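Local coordinates for protein 3-hydroxyacyl-CoA dehydrogenase (Archaeoglobus fulgidus, PDB 1ZEJ) that probably works as an NAD-dependent dehydrogenase of the 3-hydroxyacyl-CoA dehydrogenase family, oxidising a hydroxyl group on its substrate, at residues 105-109 against 110-114; 81-85 against 86-90. One frame throughout, in Å; residues are numbered along the deposited sequence.

Contact 1 of 2, residues 105-109 against 110-114; sequences SNTSV and ISVDD
Between Thr107 and Ile110 the backbone doubles back on itself in a short loop, which carries the chain from strand 103-105 into the helix that starts at Val112. The turn is closed by the Thr107 hydroxyl: Thr107 OG1 donates to Ile110 O at 2.6 Å. It meets that oxygen at a C=O...donor angle of 122°, tilted 15° from the carbonyl plane. With Thr107 OG1 anti to the backbone N (chi1 167°), the hydroxyl faces the returning chain, and Thr107 OG1 also lies 3.4 Å from Ile110 CB. The other branch of the threonine is used as well. Its methyl, Thr107 CG2, meets Val112 CG1 at 3.6 Å, the two side chains crossing at about a right angle, and this apolar touch ties the loop to the first turn of the helix. One residue earlier Ser111 serves as N-cap, Ser111 OG accepting from Asp114 N at 3.1 Å. Beyond the turn, Ile110 packs on Tyr235 of the second subunit, and Asp114 OD2 forms a salt bridge with Arg239 of that subunit. The carboxylate of Glu83 accepts from the backbone N atoms of Val109 and Ile110. Ser108, at the exposed bend, is a predicted NAD(+)-binding residue, consistent with a loop at the C-terminal edge of the parallel strands in a Rossmann-type dinucleotide-binding domain.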
loop_
_atom_site.group_PDB
_atom_site.type_symbol
_atom_site.label_atom_id
_atom_site.label_comp_id
_atom_site.label_asym_id
_atom_site.label_seq_id
_atom_site.Cartn_x
_atom_site.Cartn_y
_atom_site.Cartn_z
ATOM N N SER A 105 -23.759 -2.875 11.828
ATOM C CA SER A 105 -23.185 -4.209 11.684
ATOM C C SER A 105 -21.666 -4.142 11.357
ATOM O O SER A 105 -21.268 -3.442 10.432
ATOM C CB SER A 105 -23.956 -4.984 10.620
ATOM O OG SER A 105 -23.378 -6.263 10.431
ATOM N N ASN A 106 -20.833 -4.826 12.133
ATOM C CA ASN A 106 -19.414 -5.000 11.784
ATOM C C ASN A 106 -19.422 -6.103 10.749
ATOM O O ASN A 106 -19.575 -7.286 11.070
ATOM C CB ASN A 106 -18.558 -5.403 12.997
ATOM C CG ASN A 106 -17.031 -5.557 12.655
ATOM O OD1 ASN A 106 -16.352 -4.640 12.113
ATOM N ND2 ASN A 106 -16.492 -6.715 13.009
ATOM N N THR A 107 -19.364 -5.727 9.502
ATOM C CA THR A 107 -19.536 -6.712 8.451
ATOM C C THR A 107 -18.226 -6.670 7.681
ATOM O O THR A 107 -17.776 -5.597 7.295
ATOM C CB THR A 107 -20.885 -6.490 7.609
ATOM O OG1 THR A 107 -20.871 -7.288 6.417
ATOM C CG2 THR A 107 -21.132 -5.044 7.240
ATOM N N SER A 108 -17.580 -7.824 7.552
ATOM C CA SER A 108 -16.336 -7.950 6.776
ATOM C C SER A 108 -16.602 -7.791 5.287
ATOM O O SER A 108 -16.017 -6.939 4.641
ATOM C CB SER A 108 -15.663 -9.311 7.014
ATOM O OG SER A 108 -14.828 -9.308 8.162
ATOM N N VAL A 109 -17.448 -8.659 4.740
ATOM C CA VAL A 109 -17.748 -8.623 3.321
ATOM C C VAL A 109 -19.229 -8.768 2.964
ATOM O O VAL A 109 -19.567 -8.538 1.806
ATOM C CB VAL A 109 -17.004 -9.715 2.546
ATOM C CG1 VAL A 109 -15.476 -9.530 2.673
ATOM C CG2 VAL A 109 -17.441 -11.113 3.000
ATOM N N ILE A 110 -20.070 -9.204 3.909
ATOM C CA ILE A 110 -21.497 -9.360 3.645
ATOM C C ILE A 110 -22.020 -7.968 3.296
ATOM O O ILE A 110 -21.738 -7.007 4.007
ATOM C CB ILE A 110 -22.274 -9.934 4.853
ATOM C CG1 ILE A 110 -21.827 -11.378 5.164
ATOM C CG2 ILE A 110 -23.802 -9.956 4.583
ATOM C CD1 ILE A 110 -22.328 -12.407 4.188
ATOM N N SER A 111 -22.730 -7.885 2.179
ATOM C CA SER A 111 -23.267 -6.623 1.660
ATOM C C SER A 111 -24.244 -5.920 2.626
ATOM O O SER A 111 -25.234 -6.510 3.064
ATOM C CB SER A 111 -23.970 -6.953 0.339
ATOM O OG SER A 111 -24.803 -5.930 -0.124
ATOM N N VAL A 112 -23.987 -4.656 2.942
ATOM C CA VAL A 112 -24.880 -3.890 3.798
ATOM C C VAL A 112 -26.227 -3.655 3.144
ATOM O O VAL A 112 -27.265 -3.598 3.848
ATOM C CB VAL A 112 -24.274 -2.528 4.285
ATOM C CG1 VAL A 112 -23.035 -2.802 5.131
ATOM C CG2 VAL A 112 -23.955 -1.584 3.094
ATOM N N ASP A 113 -26.229 -3.542 1.818
ATOM C CA ASP A 113 -27.495 -3.408 1.096
ATOM C C ASP A 113 -28.326 -4.693 1.195
ATOM O O ASP A 113 -29.552 -4.633 1.359
ATOM C CB ASP A 113 -27.266 -2.993 -0.351
ATOM C CG ASP A 113 -26.919 -1.501 -0.465
ATOM O OD1 ASP A 113 -27.830 -0.700 -0.567
ATOM O OD2 ASP A 113 -25.745 -1.157 -0.451
ATOM N N ASP A 114 -27.680 -5.855 1.142
ATOM C CA ASP A 114 -28.448 -7.111 1.248
ATOM C C ASP A 114 -29.052 -7.270 2.657
ATOM O O ASP A 114 -30.178 -7.766 2.835
ATOM C CB ASP A 114 -27.601 -8.323 0.907
ATOM C CG ASP A 114 -27.286 -8.434 -0.552
ATOM O OD1 ASP A 114 -27.733 -7.620 -1.405
ATOM O OD2 ASP A 114 -26.550 -9.368 -0.846
#

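Contact 2 of 2, residues 81-85 against 86-90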
loop_
_atom_site.group_PDB
_atom_site.type_symbol
_atom_site.label_atom_id
_atom_site.label_comp_id
_atom_site.label_asym_id
_atom_site.label_seq_id
_atom_site.Cartn_x
_atom_site.Cartn_y
_atom_site.Cartn_z
ATOM N N VAL A 81 -21.767 -10.456 15.008
ATOM C CA VAL A 81 -22.010 -11.895 15.099
ATOM C C VAL A 81 -21.410 -12.592 13.873
ATOM O O VAL A 81 -20.797 -11.944 13.025
ATOM C CB VAL A 81 -23.515 -12.227 15.262
ATOM C CG1 VAL A 81 -24.084 -11.555 16.496
ATOM C CG2 VAL A 81 -24.350 -11.825 14.029
ATOM N N PHE A 82 -21.586 -13.905 13.787
ATOM C CA PHE A 82 -21.072 -14.670 12.640
ATOM C C PHE A 82 -21.372 -14.016 11.274
ATOM O O PHE A 82 -22.455 -13.486 11.049
ATOM C CB PHE A 82 -21.580 -16.119 12.683
ATOM C CG PHE A 82 -20.897 -17.007 11.696
ATOM C CD1 PHE A 82 -19.664 -17.574 11.991
ATOM C CD2 PHE A 82 -21.460 -17.243 10.461
ATOM C CE1 PHE A 82 -19.006 -18.400 11.069
ATOM C CE2 PHE A 82 -20.824 -18.050 9.521
ATOM C CZ PHE A 82 -19.584 -18.629 9.823
ATOM N N GLU A 83 -20.367 -14.026 10.410
ATOM C CA GLU A 83 -20.423 -13.456 9.068
ATOM C C GLU A 83 -21.310 -14.293 8.111
ATOM O O GLU A 83 -20.793 -15.054 7.275
ATOM C CB GLU A 83 -18.993 -13.400 8.474
ATOM C CG GLU A 83 -18.869 -12.533 7.184
ATOM C CD GLU A 83 -18.981 -11.015 7.476
ATOM O OE1 GLU A 83 -18.928 -10.624 8.673
ATOM O OE2 GLU A 83 -19.122 -10.213 6.520
ATOM N N ASP A 84 -22.621 -14.142 8.255
ATOM C CA ASP A 84 -23.608 -14.882 7.488
ATOM C C ASP A 84 -24.833 -13.972 7.368
ATOM O O ASP A 84 -25.258 -13.425 8.376
ATOM C CB ASP A 84 -23.981 -16.134 8.267
ATOM C CG ASP A 84 -25.080 -16.915 7.625
ATOM O OD1 ASP A 84 -24.880 -17.414 6.497
ATOM O OD2 ASP A 84 -26.145 -17.027 8.258
ATOM N N LEU A 85 -25.388 -13.815 6.167
ATOM C CA LEU A 85 -26.530 -12.909 5.948
ATOM C C LEU A 85 -27.728 -13.203 6.852
ATOM O O LEU A 85 -28.212 -12.309 7.556
ATOM C CB LEU A 85 -26.988 -12.929 4.486
ATOM C CG LEU A 85 -28.205 -12.058 4.112
ATOM C CD1 LEU A 85 -27.972 -10.588 4.382
ATOM C CD2 LEU A 85 -28.542 -12.256 2.642
ATOM N N ASN A 86 -28.211 -14.438 6.850
ATOM C CA ASN A 86 -29.407 -14.762 7.625
ATOM C C ASN A 86 -29.215 -14.582 9.146
ATOM O O ASN A 86 -30.144 -14.156 9.858
ATOM C CB ASN A 86 -29.916 -16.184 7.326
ATOM C CG ASN A 86 -30.275 -16.388 5.868
ATOM O OD1 ASN A 86 -30.319 -17.528 5.389
ATOM N ND2 ASN A 86 -30.534 -15.296 5.150
ATOM N N THR A 87 -28.015 -14.890 9.642
ATOM C CA THR A 87 -27.721 -14.732 11.075
ATOM C C THR A 87 -27.751 -13.254 11.446
ATOM O O THR A 87 -28.346 -12.873 12.465
ATOM C CB THR A 87 -26.356 -15.304 11.464
ATOM O OG1 THR A 87 -26.249 -16.681 11.055
ATOM C CG2 THR A 87 -26.148 -15.208 12.977
ATOM N N LYS A 88 -27.117 -12.424 10.638
ATOM C CA LYS A 88 -27.093 -10.980 10.910
ATOM C C LYS A 88 -28.488 -10.380 10.823
ATOM O O LYS A 88 -28.899 -9.636 11.710
ATOM C CB LYS A 88 -26.129 -10.238 9.960
ATOM C CG LYS A 88 -24.665 -10.564 10.276
ATOM C CD LYS A 88 -23.684 -9.718 9.487
ATOM C CE LYS A 88 -22.227 -9.908 9.986
ATOM N NZ LYS A 88 -21.892 -8.925 11.092
ATOM N N VAL A 89 -29.219 -10.751 9.770
ATOM C CA VAL A 89 -30.588 -10.275 9.593
ATOM C C VAL A 89 -31.450 -10.657 10.810
ATOM O O VAL A 89 -32.186 -9.833 11.344
ATOM C CB VAL A 89 -31.159 -10.803 8.268
ATOM C CG1 VAL A 89 -32.711 -10.654 8.173
ATOM C CG2 VAL A 89 -30.482 -10.095 7.152
ATOM N N GLU A 90 -31.333 -11.899 11.247
ATOM C CA GLU A 90 -32.124 -12.373 12.380
ATOM C C GLU A 90 -31.898 -11.540 13.661
ATOM O O GLU A 90 -32.848 -11.050 14.292
ATOM C CB GLU A 90 -31.838 -13.851 12.616
ATOM C CG GLU A 90 -32.287 -14.345 13.983
ATOM C CD GLU A 90 -32.243 -15.830 14.109
ATOM O OE1 GLU A 90 -31.877 -16.492 13.106
ATOM O OE2 GLU A 90 -32.598 -16.328 15.211
HETATM O O HOH W 1 -19.348 -9.919 12.144
#
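A single carboxylate oxygen, Asp84 OD2, takes two bonds from Thr87, one from its backbone and one from its side chain. This is the N-cap of helix 85-96, in the loop that follows strand 76-79 of the Rossmann-type domain. Thr87 OG1 donates at 2.8 Å on the anti side of Asp84 OD2, whereas Thr87 N, 3.2 Å from the same oxygen, comes from above the carboxylate plane, 35° out of it. With alanine at this cap, Thr87 N and Thr87 OG1 would probably lose their shared acceptor. Backbone bonds follow, Lys88 N to Asp84 O and Val89 N to Leu85 O, while Leu85 CD1 rests against Val89 CG2 at 3.8 Å. Val81 CG2 touches both Thr87 CG2 and Lys88 CG, the valine sliding past the lysine in the opposite direction. Lys88, like Glu83 predicted to bind NAD(+), runs extended until chi4 (-89°) bends its ammonium towards a salt bridge with Glu79. Glu83 OE1 stays 4.2 Å from Lys88 NZ, too far for a salt bridge, and Glu83 OE2 accepts from Val109 N. A water joins the lysine to the loop, donating to Val81 O at 2.6 Å and accepting from Lys88 NZ at 2.9 Å.

Overall arrangement
Both contacts are strand-to-helix connections on the same side of the chain's centre, in the NAD-binding domain, following the neighbouring parallel strands 76-79 and 103-105, with centres about 9 Å apart. Contact 1 is largely buried and partly covered by the second subunit; contact 2 is a surface contact that no other chain of the assembly touches. Each starts its helix with a side-chain cap, a serine hydroxyl in 110-114 and a carboxylate in 81-85, but a threonine hydroxyl closes the first loop from within, whereas the second adds charged groups and a bridging water. These charges join the two: Lys88 NZ probably donates to Asn106 O, and the Glu83 carboxylate reaches the backbone of 105-109 and 110-114.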